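Local coordinates for protein transcription factor GAMBIF1 (Anopheles gambiae, PDB 1BVO) that binds DNA through the Rel specificity domain held in this chain and probably activates transcription of genes in mosquito immunity and development, at residues C[15-18]-C[22-25]; C[31-34]-C[38-41]; C[66-71]-C[129-134]; C[84-89]-C[93-98]; C[150-153]-C[158-161]. One frame throughout, in Å; residues are numbered along the deposited sequence.

Interaction 1. Residues C[15-18]-C[22-25]; sequences RFRY and GRSA. With nucleotides of chain A; nucleotides of chain B; nucleotides of chain D.
R17 and R23 meet guanidinium on guanidinium at the DNA major groove, within the recognition loop of the Rel homology domain. The two planes lie only 9° apart, their centres 3.7 Å from each other, and NH1 of R23 sits over the middle of the R17 group. The opposite face of that group carries CG of R15, so R17 is held flat between two arginine side chains. Its edge is turned to the guanine of DG4 of chain A: R17 NH1 donates to O6 (2.9 Å) and R17 NH2 to N7 (2.5 Å), the two-pronged reading of guanine by arginine. R23 and R15 spend their own polar ends on other guanines, R23 NH2 on an N7 and R15 NH1 on an O6. The closeness of these positive groups is probably offset by the base acceptors and by E21, which forms a salt bridge with R17 NH1 and also accepts from the backbone N of Y18. Y18 leads elsewhere, to the DNA backbone, where DA9 of chain B and DT9 of chain D occupy nearly the same place. The deoxyribose C2' of either nucleotide lies over one ring face, and Y18 OH stands 2.7 Å from OP2 of DA9 of chain B and 2.6 Å from OP2 of DT9 of chain D, with the choice of acceptor unsettled.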
# COMPACT_ATOMS: atom_id res chain seq x y z
N ARG C 15 -18.15 5.48 -5.41
CA ARG C 15 -16.78 5.43 -4.98
C ARG C 15 -16.12 4.36 -5.82
O ARG C 15 -16.71 3.32 -6.12
CB ARG C 15 -16.70 5.09 -3.50
CG ARG C 15 -15.60 4.10 -3.14
CD ARG C 15 -14.56 4.73 -2.25
NE ARG C 15 -15.20 5.48 -1.17
CZ ARG C 15 -14.97 5.26 0.12
NH1 ARG C 15 -14.11 4.33 0.49
NH2 ARG C 15 -15.60 5.97 1.04
N PHE C 16 -14.92 4.68 -6.28
CA PHE C 16 -14.10 3.80 -7.08
C PHE C 16 -13.48 2.85 -6.06
O PHE C 16 -13.11 3.26 -4.95
CB PHE C 16 -12.97 4.58 -7.78
CG PHE C 16 -13.44 5.66 -8.74
CD1 PHE C 16 -14.79 5.95 -8.90
CD2 PHE C 16 -12.51 6.39 -9.47
CE1 PHE C 16 -15.21 6.97 -9.78
CE2 PHE C 16 -12.91 7.40 -10.34
CZ PHE C 16 -14.26 7.70 -10.50
N ARG C 17 -13.35 1.58 -6.42
CA ARG C 17 -12.78 0.63 -5.49
C ARG C 17 -11.51 0.01 -6.02
O ARG C 17 -11.34 -0.11 -7.23
CB ARG C 17 -13.83 -0.44 -5.13
CG ARG C 17 -15.11 0.15 -4.53
CD ARG C 17 -15.13 0.09 -3.00
NE ARG C 17 -16.30 0.79 -2.49
CZ ARG C 17 -16.52 1.06 -1.21
NH1 ARG C 17 -15.67 0.69 -0.28
NH2 ARG C 17 -17.61 1.74 -0.88
N TYR C 18 -10.56 -0.27 -5.12
CA TYR C 18 -9.30 -0.88 -5.50
C TYR C 18 -9.51 -2.38 -5.57
O TYR C 18 -10.39 -2.92 -4.89
CB TYR C 18 -8.19 -0.60 -4.48
CG TYR C 18 -7.77 0.86 -4.36
CD1 TYR C 18 -8.53 1.76 -3.64
CD2 TYR C 18 -6.61 1.33 -4.99
CE1 TYR C 18 -8.17 3.09 -3.54
CE2 TYR C 18 -6.24 2.67 -4.89
CZ TYR C 18 -7.03 3.54 -4.17
OH TYR C 18 -6.73 4.88 -4.05
N GLY C 22 -11.77 -6.20 -3.07
CA GLY C 22 -12.58 -7.37 -3.40
C GLY C 22 -14.08 -7.19 -3.38
O GLY C 22 -14.79 -7.92 -2.70
N ARG C 23 -14.58 -6.23 -4.15
CA ARG C 23 -16.02 -5.96 -4.24
C ARG C 23 -16.48 -6.08 -5.69
O ARG C 23 -15.70 -6.44 -6.57
CB ARG C 23 -16.32 -4.56 -3.75
CG ARG C 23 -16.13 -4.33 -2.27
CD ARG C 23 -16.75 -3.01 -1.94
NE ARG C 23 -16.96 -2.84 -0.51
CZ ARG C 23 -17.93 -2.09 -0.00
NH1 ARG C 23 -18.77 -1.45 -0.80
NH2 ARG C 23 -18.06 -1.99 1.31
N SER C 24 -17.73 -5.71 -5.94
CA SER C 24 -18.31 -5.77 -7.29
C SER C 24 -18.17 -4.40 -7.93
O SER C 24 -18.66 -4.16 -9.05
CB SER C 24 -19.80 -6.10 -7.21
OG SER C 24 -20.11 -6.78 -6.01
N ALA C 25 -17.63 -3.48 -7.12
CA ALA C 25 -17.38 -2.07 -7.43
C ALA C 25 -18.67 -1.25 -7.52
O ALA C 25 -18.63 -0.02 -7.35
CB ALA C 25 -16.54 -1.91 -8.69
P DG A 4 -23.09 6.76 0.52
OP1 DG A 4 -23.89 8.00 0.82
OP2 DG A 4 -22.52 6.81 -0.87
O5' DG A 4 -22.08 6.84 1.69
C5' DG A 4 -22.50 6.65 3.01
C4' DG A 4 -21.26 6.48 3.87
O4' DG A 4 -20.54 5.25 3.55
C3' DG A 4 -20.22 7.53 3.54
O3' DG A 4 -19.66 7.93 4.78
C2' DG A 4 -19.14 6.79 2.73
C1' DG A 4 -19.16 5.47 3.51
N9 DG A 4 -18.48 4.30 2.90
C8 DG A 4 -18.28 3.86 1.61
N7 DG A 4 -17.61 2.75 1.43
C5 DG A 4 -17.32 2.42 2.78
C6 DG A 4 -16.59 1.31 3.29
O6 DG A 4 -16.07 0.42 2.56
N1 DG A 4 -16.51 1.29 4.67
C2 DG A 4 -17.08 2.29 5.44
N2 DG A 4 -16.88 2.02 6.75
N3 DG A 4 -17.75 3.33 5.00
C4 DG A 4 -17.84 3.32 3.66
P DA B 9 -3.29 5.24 -4.74
OP1 DA B 9 -2.10 4.83 -5.52
OP2 DA B 9 -4.52 5.67 -5.44
O5' DA B 9 -3.57 4.13 -3.65
C5' DA B 9 -2.46 3.63 -2.93
C4' DA B 9 -2.92 2.78 -1.77
O4' DA B 9 -3.62 3.60 -0.82
C3' DA B 9 -3.84 1.61 -2.12
O3' DA B 9 -3.17 0.43 -1.67
C2' DA B 9 -5.13 1.92 -1.36
C1' DA B 9 -4.72 2.89 -0.27
N9 DA B 9 -5.71 3.90 0.10
C8 DA B 9 -6.41 4.73 -0.74
N7 DA B 9 -7.22 5.56 -0.12
C5 DA B 9 -7.04 5.24 1.22
C6 DA B 9 -7.61 5.76 2.40
N6 DA B 9 -8.52 6.74 2.40
N1 DA B 9 -7.22 5.24 3.56
C2 DA B 9 -6.31 4.24 3.55
N3 DA B 9 -5.72 3.67 2.52
C4 DA B 9 -6.12 4.22 1.37
P DT D 9 -3.31 5.29 -4.62
OP1 DT D 9 -2.16 4.93 -5.48
OP2 DT D 9 -4.58 5.71 -5.25
O5' DT D 9 -3.54 4.08 -3.62
C5' DT D 9 -2.48 3.69 -2.78
C4' DT D 9 -2.97 2.84 -1.63
O4' DT D 9 -3.68 3.63 -0.65
C3' DT D 9 -3.88 1.67 -2.00
O3' DT D 9 -3.22 0.49 -1.56
C2' DT D 9 -5.18 1.97 -1.23
C1' DT D 9 -4.71 2.84 -0.08
N1 DT D 9 -5.70 3.76 0.56
C2 DT D 9 -5.84 3.73 1.95
O2 DT D 9 -5.27 2.93 2.67
N3 DT D 9 -6.71 4.65 2.47
C4 DT D 9 -7.45 5.57 1.77
O4 DT D 9 -8.18 6.37 2.39
C5 DT D 9 -7.29 5.52 0.33
C7 DT D 9 -8.11 6.45 -0.52
C6 DT D 9 -6.43 4.64 -0.19

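Interaction 2. Residues C[31-34]-C[38-41]; sequences VNTT and KTFP
T33 and T39 bring the two limbs of a surface loop together, their CA atoms 4.4 Å apart, with neither limb forming a regular strand. Across this gap the backbone N of T39 donates to the side-chain oxygen of T33, N to OG1 3.0 Å, along an almost straight line (170° at the hydrogen). The T33 hydroxyl is placed for this by a first torsion of -151°, which swings OG1 opposite the backbone N and out to the other limb. A water adds a second route between the same two residues: it donates to T39 O at 3.1 Å and lies 3.2 Å from T33 OG1. The loop belongs to the long connection between strand 2-7 and strand 42-46 of the Rel homology domain, and its tip turns back through the three residues between the limbs. K38 enters with the root of its side chain, its CA 3.5 Å and its CB 3.9 Å from T33 OG1; CB is the last side-chain atom to come near T33, and the rest of the chain is extended. The base of the loop is tied to strand 2-7: N32 N donates to OE2 of E7, and T39 also packs on E7. Further along, the backbone of P41 is hydrogen-bonded to F97.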
# COMPACT_ATOMS: atom_id res chain seq x y z
N VAL C 31 -27.29 10.56 -14.41
CA VAL C 31 -27.43 11.91 -13.86
C VAL C 31 -28.75 12.09 -13.15
O VAL C 31 -28.84 12.74 -12.10
CB VAL C 31 -27.43 13.02 -14.94
CG1 VAL C 31 -26.47 14.11 -14.56
CG2 VAL C 31 -27.16 12.47 -16.32
N ASN C 32 -29.78 11.52 -13.75
CA ASN C 32 -31.14 11.63 -13.27
C ASN C 32 -31.59 10.59 -12.28
O ASN C 32 -32.77 10.56 -11.92
CB ASN C 32 -32.07 11.66 -14.47
CG ASN C 32 -31.63 12.68 -15.50
OD1 ASN C 32 -31.44 13.85 -15.18
ND2 ASN C 32 -31.41 12.22 -16.72
N THR C 33 -30.67 9.76 -11.79
CA THR C 33 -31.04 8.71 -10.84
C THR C 33 -31.89 9.39 -9.78
O THR C 33 -31.61 10.53 -9.38
CB THR C 33 -29.80 7.93 -10.27
OG1 THR C 33 -30.18 6.59 -9.95
CG2 THR C 33 -29.23 8.60 -9.01
N THR C 34 -33.05 8.79 -9.52
CA THR C 34 -33.98 9.36 -8.57
C THR C 34 -34.28 8.43 -7.41
O THR C 34 -33.87 7.27 -7.40
CB THR C 34 -35.28 9.82 -9.32
OG1 THR C 34 -35.63 11.14 -8.90
CG2 THR C 34 -36.44 8.90 -9.05
N LYS C 38 -34.48 4.64 -10.03
CA LYS C 38 -33.03 4.62 -10.25
C LYS C 38 -32.75 4.63 -11.76
O LYS C 38 -33.53 4.06 -12.53
CB LYS C 38 -32.40 3.36 -9.63
CG LYS C 38 -32.25 3.38 -8.12
CD LYS C 38 -31.44 2.19 -7.60
CE LYS C 38 -31.16 2.33 -6.10
NZ LYS C 38 -30.33 1.23 -5.56
N THR C 39 -31.65 5.26 -12.16
CA THR C 39 -31.29 5.29 -13.57
C THR C 39 -29.84 4.88 -13.78
O THR C 39 -29.08 4.78 -12.82
CB THR C 39 -31.58 6.66 -14.23
OG1 THR C 39 -30.86 7.69 -13.55
CG2 THR C 39 -33.07 6.96 -14.22
N PHE C 40 -29.47 4.67 -15.04
CA PHE C 40 -28.14 4.22 -15.41
C PHE C 40 -27.74 4.83 -16.78
O PHE C 40 -28.61 5.21 -17.57
CB PHE C 40 -28.17 2.68 -15.48
CG PHE C 40 -28.55 2.01 -14.16
CD1 PHE C 40 -27.61 1.90 -13.13
CD2 PHE C 40 -29.82 1.47 -13.95
CE1 PHE C 40 -27.93 1.29 -11.93
CE2 PHE C 40 -30.15 0.84 -12.74
CZ PHE C 40 -29.20 0.75 -11.72
N PRO C 41 -26.42 4.97 -17.07
CA PRO C 41 -25.93 5.53 -18.34
C PRO C 41 -26.48 4.78 -19.52
O PRO C 41 -26.56 3.55 -19.50
CB PRO C 41 -24.42 5.29 -18.27
CG PRO C 41 -24.13 5.38 -16.85
CD PRO C 41 -25.28 4.62 -16.21
O HOH W 1 -29.09 3.60 -9.94

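Interaction 3. Residues C[66-71]-C[129-134]; sequences HKPHPH and FGHAKE
The segment 129-134, in the loop after helix 107-120, packs on the loop 66-71 through H131, which meets K67 and P68, and through F129. H131 NE2 donates to P68 O at 2.7 Å with an angle of 143° at the hydrogen. NE2 lies in the plane of that carbonyl, although the oxygen is 17° out of the ring plane. NE2 thus carries a proton. Above one face of the same ring runs the K67 side chain, whose CD forms a CH-pi contact 4.0 Å from the ring centroid. Lysine and histidine side chains slide past one another in opposite directions, leaving K67 NZ 4.7 Å from H131 ND1; a positive charge there would probably discourage a second proton on the imidazole. F129 supplies the apolar part. Its ring end crosses the pyrrolidine of P68 at about a right angle, CE2 lying 3.6 Å from P68 CB and CZ the same distance from P68 CG. Helix 107-120 completes the surroundings: R117 touches both P68 and F129 and donates to H69 O, while L114 packs against H131. The H131 bond and these side-chain contacts, added to those of R117, join the helical part to the loops of the beta framework, a junction belonging to the Rel homology DNA-binding domain.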
# COMPACT_ATOMS: atom_id res chain seq x y z
N HIS C 66 -8.57 12.35 -25.73
CA HIS C 66 -8.52 11.56 -24.50
C HIS C 66 -7.69 10.29 -24.68
O HIS C 66 -7.78 9.63 -25.71
CB HIS C 66 -9.92 11.17 -24.06
CG HIS C 66 -10.88 12.31 -24.09
ND1 HIS C 66 -11.18 13.07 -22.97
CD2 HIS C 66 -11.56 12.87 -25.11
CE1 HIS C 66 -11.98 14.05 -23.31
NE2 HIS C 66 -12.23 13.96 -24.60
N LYS C 67 -6.93 9.95 -23.65
CA LYS C 67 -6.07 8.77 -23.63
C LYS C 67 -6.62 7.72 -22.70
O LYS C 67 -7.30 8.03 -21.71
CB LYS C 67 -4.69 9.09 -23.05
CG LYS C 67 -4.03 10.35 -23.49
CD LYS C 67 -2.89 10.64 -22.52
CE LYS C 67 -2.00 11.75 -23.02
NZ LYS C 67 -1.21 11.26 -24.17
N PRO C 68 -6.22 6.46 -22.93
CA PRO C 68 -6.63 5.31 -22.12
C PRO C 68 -6.31 5.66 -20.69
O PRO C 68 -5.21 6.14 -20.38
CB PRO C 68 -5.71 4.21 -22.62
CG PRO C 68 -5.64 4.51 -24.07
CD PRO C 68 -5.42 6.01 -24.08
N HIS C 69 -7.32 5.56 -19.84
CA HIS C 69 -7.15 5.85 -18.45
C HIS C 69 -6.93 4.49 -17.86
O HIS C 69 -7.69 3.56 -18.14
CB HIS C 69 -8.39 6.49 -17.86
CG HIS C 69 -8.19 7.00 -16.47
ND1 HIS C 69 -7.68 6.21 -15.47
CD2 HIS C 69 -8.35 8.23 -15.94
CE1 HIS C 69 -7.53 6.94 -14.38
NE2 HIS C 69 -7.93 8.17 -14.63
N PRO C 70 -5.93 4.35 -16.98
CA PRO C 70 -5.58 3.08 -16.32
C PRO C 70 -6.74 2.32 -15.68
O PRO C 70 -6.81 1.10 -15.79
CB PRO C 70 -4.55 3.51 -15.27
CG PRO C 70 -4.87 4.96 -15.03
CD PRO C 70 -5.11 5.45 -16.44
N HIS C 71 -7.63 3.05 -15.03
CA HIS C 71 -8.76 2.43 -14.36
C HIS C 71 -9.54 1.39 -15.18
O HIS C 71 -9.73 1.55 -16.39
CB HIS C 71 -9.64 3.50 -13.74
CG HIS C 71 -8.98 4.23 -12.61
ND1 HIS C 71 -9.54 5.31 -11.99
CD2 HIS C 71 -7.81 3.99 -11.98
CE1 HIS C 71 -8.75 5.71 -10.99
NE2 HIS C 71 -7.70 4.91 -10.97
N PHE C 129 0.57 4.89 -25.91
CA PHE C 129 0.74 4.85 -24.47
C PHE C 129 1.91 5.63 -23.93
O PHE C 129 2.55 5.23 -22.95
CB PHE C 129 0.68 3.41 -23.98
CG PHE C 129 -0.64 2.78 -24.24
CD1 PHE C 129 -1.02 2.48 -25.54
CD2 PHE C 129 -1.56 2.61 -23.22
CE1 PHE C 129 -2.30 2.04 -25.82
CE2 PHE C 129 -2.84 2.18 -23.49
CZ PHE C 129 -3.21 1.89 -24.79
N GLY C 130 2.08 6.83 -24.48
CA GLY C 130 3.16 7.70 -24.07
C GLY C 130 3.03 8.01 -22.59
O GLY C 130 4.00 7.92 -21.83
N HIS C 131 1.79 8.25 -22.18
CA HIS C 131 1.49 8.58 -20.80
C HIS C 131 1.85 7.51 -19.76
O HIS C 131 1.87 7.79 -18.57
CB HIS C 131 0.02 9.01 -20.71
CG HIS C 131 -0.97 7.94 -21.04
ND1 HIS C 131 -0.77 7.03 -22.07
CD2 HIS C 131 -2.11 7.57 -20.41
CE1 HIS C 131 -1.76 6.14 -22.05
NE2 HIS C 131 -2.58 6.45 -21.06
N ALA C 132 2.19 6.30 -20.21
CA ALA C 132 2.57 5.23 -19.28
C ALA C 132 3.92 5.51 -18.61
O ALA C 132 4.14 5.09 -17.49
CB ALA C 132 2.59 3.87 -20.00
N LYS C 133 4.80 6.25 -19.30
CA LYS C 133 6.13 6.63 -18.79
C LYS C 133 6.01 7.71 -17.70
O LYS C 133 6.74 7.69 -16.70
CB LYS C 133 7.00 7.18 -19.94
CG LYS C 133 7.23 6.25 -21.16
CD LYS C 133 8.08 6.93 -22.25
CE LYS C 133 7.35 7.05 -23.59
NZ LYS C 133 7.48 5.82 -24.43
N GLU C 134 5.10 8.66 -17.91
CA GLU C 134 4.81 9.78 -17.01
C GLU C 134 3.51 9.39 -16.29
O GLU C 134 2.44 9.87 -16.63
CB GLU C 134 4.55 11.02 -17.88
CG GLU C 134 5.29 12.29 -17.49
CD GLU C 134 5.14 13.38 -18.55
OE1 GLU C 134 4.12 14.11 -18.53
OE2 GLU C 134 6.05 13.50 -19.41

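Interaction 4. Residues C[84-89]-C[93-98]; sequences CTVEIN and MSYTFN
Aromatic and aliphatic contacts dominate between V86 and Y95. The methyl CG2 of V86 stands over the middle of the tyrosine ring in a CH-pi contact, 3.6 Å from the centroid and 14° off the normal. Y95 has its CG opposite the backbone N (first torsion -164°), which carries the ring across to the valine at about a right angle. The same methyl reaches F97 CE2 at 3.9 Å, and CD1 of Y95 lies over a face of the F97 ring, so valine, tyrosine and phenylalanine form one apolar cluster. I88 packs differently, placing CG2 against the backbone, 3.5 Å from M93 C. Polar contact is confined to the turn. M93 N donates to N89 O at 2.9 Å, and the bent methionine chain brings its CE to 3.3 Å from that oxygen. The side chain of N89 bonds instead to the backbone N of T91, as in an Asx turn, and to that of T92. Outward, the backbone of I88 bonds to A52 and that of M93 to V45, each thus joined to a different sheet. With strand 83-87 in one sheet and strand 94-96 in the other, the connection is a beta arch, typical of the immunoglobulin-like sandwich of Rel proteins.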
# COMPACT_ATOMS: atom_id res chain seq x y z
N CYS C 84 -14.97 -3.29 -21.22
CA CYS C 84 -16.25 -3.91 -21.15
C CYS C 84 -16.95 -3.84 -22.50
O CYS C 84 -17.26 -2.76 -22.99
CB CYS C 84 -17.02 -3.20 -20.05
SG CYS C 84 -18.68 -3.66 -19.91
N THR C 85 -17.28 -5.01 -23.02
CA THR C 85 -17.88 -5.16 -24.35
C THR C 85 -19.27 -5.82 -24.36
O THR C 85 -19.40 -6.97 -23.94
CB THR C 85 -16.96 -6.04 -25.21
OG1 THR C 85 -15.60 -5.87 -24.78
CG2 THR C 85 -17.08 -5.70 -26.69
N VAL C 86 -20.29 -5.14 -24.89
CA VAL C 86 -21.63 -5.72 -24.97
C VAL C 86 -22.30 -5.46 -26.33
O VAL C 86 -22.01 -4.46 -26.99
CB VAL C 86 -22.59 -5.20 -23.85
CG1 VAL C 86 -22.07 -5.60 -22.49
CG2 VAL C 86 -22.79 -3.71 -23.95
N GLU C 87 -23.18 -6.37 -26.74
CA GLU C 87 -23.91 -6.23 -28.00
C GLU C 87 -25.22 -5.47 -27.78
O GLU C 87 -25.98 -5.76 -26.85
CB GLU C 87 -24.19 -7.59 -28.64
CG GLU C 87 -24.91 -7.46 -29.98
CD GLU C 87 -24.98 -8.76 -30.79
OE1 GLU C 87 -24.52 -9.83 -30.31
OE2 GLU C 87 -25.49 -8.71 -31.92
N ILE C 88 -25.45 -4.49 -28.65
CA ILE C 88 -26.63 -3.61 -28.63
C ILE C 88 -27.89 -4.26 -29.22
O ILE C 88 -27.82 -5.04 -30.17
CB ILE C 88 -26.35 -2.29 -29.44
CG1 ILE C 88 -25.14 -1.53 -28.88
CG2 ILE C 88 -27.54 -1.37 -29.40
CD1 ILE C 88 -25.07 -0.07 -29.36
N ASN C 89 -29.04 -3.94 -28.63
CA ASN C 89 -30.34 -4.42 -29.11
C ASN C 89 -30.40 -4.04 -30.59
O ASN C 89 -30.40 -2.86 -30.93
CB ASN C 89 -31.47 -3.73 -28.33
CG ASN C 89 -32.85 -4.17 -28.78
OD1 ASN C 89 -33.25 -3.98 -29.92
ND2 ASN C 89 -33.60 -4.76 -27.86
N MET C 93 -31.79 -0.29 -30.82
CA MET C 93 -30.51 0.39 -31.02
C MET C 93 -30.00 1.14 -29.79
O MET C 93 -29.23 2.09 -29.90
CB MET C 93 -30.57 1.34 -32.22
CG MET C 93 -30.50 0.65 -33.54
SD MET C 93 -29.14 -0.50 -33.53
CE MET C 93 -29.93 -1.81 -34.00
N SER C 94 -30.39 0.67 -28.61
CA SER C 94 -29.98 1.30 -27.36
C SER C 94 -29.50 0.28 -26.35
O SER C 94 -29.85 -0.91 -26.42
CB SER C 94 -31.14 2.09 -26.75
OG SER C 94 -32.34 1.89 -27.47
N TYR C 95 -28.73 0.75 -25.39
CA TYR C 95 -28.22 -0.11 -24.35
C TYR C 95 -28.15 0.77 -23.15
O TYR C 95 -27.86 1.96 -23.26
CB TYR C 95 -26.84 -0.68 -24.69
CG TYR C 95 -26.47 -1.84 -23.82
CD1 TYR C 95 -25.99 -1.65 -22.52
CD2 TYR C 95 -26.61 -3.16 -24.28
CE1 TYR C 95 -25.67 -2.72 -21.70
CE2 TYR C 95 -26.30 -4.24 -23.47
CZ TYR C 95 -25.83 -4.01 -22.18
OH TYR C 95 -25.50 -5.06 -21.36
N THR C 96 -28.42 0.18 -22.01
CA THR C 96 -28.42 0.89 -20.77
C THR C 96 -27.46 0.10 -19.89
O THR C 96 -27.59 -1.13 -19.76
CB THR C 96 -29.87 0.94 -20.28
OG1 THR C 96 -30.63 1.75 -21.19
CG2 THR C 96 -29.98 1.52 -18.89
N PHE C 97 -26.41 0.78 -19.42
CA PHE C 97 -25.41 0.14 -18.58
C PHE C 97 -25.87 0.17 -17.15
O PHE C 97 -25.70 1.17 -16.46
CB PHE C 97 -24.06 0.83 -18.75
CG PHE C 97 -23.55 0.78 -20.15
CD1 PHE C 97 -23.91 1.76 -21.08
CD2 PHE C 97 -22.79 -0.30 -20.57
CE1 PHE C 97 -23.50 1.66 -22.40
CE2 PHE C 97 -22.38 -0.41 -21.89
CZ PHE C 97 -22.74 0.56 -22.81
N ASN C 98 -26.46 -0.93 -16.70
CA ASN C 98 -26.97 -0.99 -15.34
C ASN C 98 -25.96 -1.57 -14.35
O ASN C 98 -26.14 -1.44 -13.14
CB ASN C 98 -28.28 -1.76 -15.30
CG ASN C 98 -28.15 -3.08 -15.99
OD1 ASN C 98 -27.85 -4.09 -15.37
ND2 ASN C 98 -28.26 -3.06 -17.32

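Interaction 5. Residues C[150-153]-C[158-161]; sequences FLEG and RFTE
F150 and F159 share almost the same first torsion, -61° and -57°, which sets CG of each opposite its own carbonyl carbon and beside its backbone N. The way the two backbones meet leaves F150 CB 3.8 Å from F159 CB. The F159 ring then turns its edge to the backbone of the other strand, with CD2 3.7 Å from F150 O. Backbone bonds hold the pair of strands: L151 N donates to E161 O (2.6 Å), E161 N returns a bond to L151 O (3.2 Å), and nearer the turn G153 N donates to R158 O (3.0 Å). T160 and E161 both face L151, a classic beta bulge. E161 CB lies alongside L151 CB at 3.9 Å. E152 sends its carboxylate to the backbone N of G157 in the turn. This is the closed end of the hairpin of strands 142-152 and 159-172, at the margin of the five-stranded sheet; strand 52-59 flanks it, with V53 touching both phenylalanines and A52 packing on L151.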
# COMPACT_ATOMS: atom_id res chain seq x y z
N PHE C 150 -19.29 -0.40 -32.85
CA PHE C 150 -18.90 -1.06 -34.08
C PHE C 150 -20.11 -1.73 -34.73
O PHE C 150 -20.82 -2.53 -34.09
CB PHE C 150 -17.85 -2.15 -33.83
CG PHE C 150 -16.56 -1.66 -33.25
CD1 PHE C 150 -15.57 -1.08 -34.05
CD2 PHE C 150 -16.29 -1.83 -31.89
CE1 PHE C 150 -14.34 -0.69 -33.52
CE2 PHE C 150 -15.06 -1.43 -31.34
CZ PHE C 150 -14.09 -0.86 -32.16
N LEU C 151 -20.37 -1.36 -35.97
CA LEU C 151 -21.46 -1.93 -36.75
C LEU C 151 -21.03 -3.24 -37.36
O LEU C 151 -19.83 -3.44 -37.60
CB LEU C 151 -21.83 -0.97 -37.86
CG LEU C 151 -22.12 0.39 -37.26
CD1 LEU C 151 -22.83 1.22 -38.28
CD2 LEU C 151 -22.99 0.21 -36.01
N GLU C 152 -21.98 -4.15 -37.58
CA GLU C 152 -21.65 -5.43 -38.21
C GLU C 152 -21.17 -5.00 -39.60
O GLU C 152 -21.65 -4.00 -40.13
CB GLU C 152 -22.90 -6.34 -38.32
CG GLU C 152 -22.58 -7.80 -38.67
CD GLU C 152 -23.80 -8.67 -38.98
OE1 GLU C 152 -24.88 -8.14 -39.31
OE2 GLU C 152 -23.69 -9.92 -38.92
N GLY C 153 -20.20 -5.71 -40.17
CA GLY C 153 -19.68 -5.28 -41.46
C GLY C 153 -20.43 -5.70 -42.71
O GLY C 153 -21.44 -5.13 -43.10
N ARG C 158 -18.82 -10.31 -37.88
CA ARG C 158 -17.63 -9.51 -37.62
C ARG C 158 -18.03 -8.03 -37.55
O ARG C 158 -18.44 -7.45 -38.56
CB ARG C 158 -16.62 -9.70 -38.75
CG ARG C 158 -16.06 -11.11 -38.89
CD ARG C 158 -14.98 -11.41 -37.85
NE ARG C 158 -14.67 -12.83 -37.79
CZ ARG C 158 -14.34 -13.49 -36.68
NH1 ARG C 158 -14.27 -12.86 -35.51
NH2 ARG C 158 -14.13 -14.80 -36.74
N PHE C 159 -17.99 -7.45 -36.36
CA PHE C 159 -18.31 -6.04 -36.16
C PHE C 159 -17.08 -5.26 -36.57
O PHE C 159 -16.11 -5.10 -35.83
CB PHE C 159 -18.72 -5.79 -34.73
CG PHE C 159 -19.86 -6.62 -34.32
CD1 PHE C 159 -19.66 -7.93 -33.94
CD2 PHE C 159 -21.16 -6.16 -34.49
CE1 PHE C 159 -20.73 -8.78 -33.73
CE2 PHE C 159 -22.24 -7.00 -34.28
CZ PHE C 159 -22.02 -8.32 -33.91
N THR C 160 -17.17 -4.81 -37.80
CA THR C 160 -16.11 -4.12 -38.50
C THR C 160 -16.13 -2.61 -38.63
O THR C 160 -15.10 -1.96 -38.48
CB THR C 160 -16.07 -4.77 -39.88
OG1 THR C 160 -15.29 -5.97 -39.81
CG2 THR C 160 -15.56 -3.84 -40.95
N GLU C 161 -17.30 -2.06 -38.93
CA GLU C 161 -17.43 -0.63 -39.12
C GLU C 161 -17.48 0.11 -37.82
O GLU C 161 -18.40 -0.07 -37.02
CB GLU C 161 -18.66 -0.32 -39.97
CG GLU C 161 -18.64 -1.00 -41.33
CD GLU C 161 -17.33 -0.77 -42.09
OE1 GLU C 161 -16.57 0.18 -41.78
OE2 GLU C 161 -17.07 -1.56 -43.02

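From the N terminus, interactions 1 and 2 close two short loops in succession, both within the long connection from strand 2-7 to strand 42-46; the first holds the DNA-reading arginines, the second rises about 10 Å away at nearest atoms. Interaction 3 spans the longest loop, from 66-71 to 129-134, and within it lies interaction 4, the arch that links the two sheets. Interaction 5 closes last, in the hairpin of strands 142-152 and 159-172 near the C terminus, about 32 Å between centres from interaction 1. None cross. Direct touches pair interaction 1 with interaction 3, F16 packing on H71, and run from interaction 2 through 4 to 5: P41 O probably accepts a hydrogen bond from F97 N, and E87 meets F159.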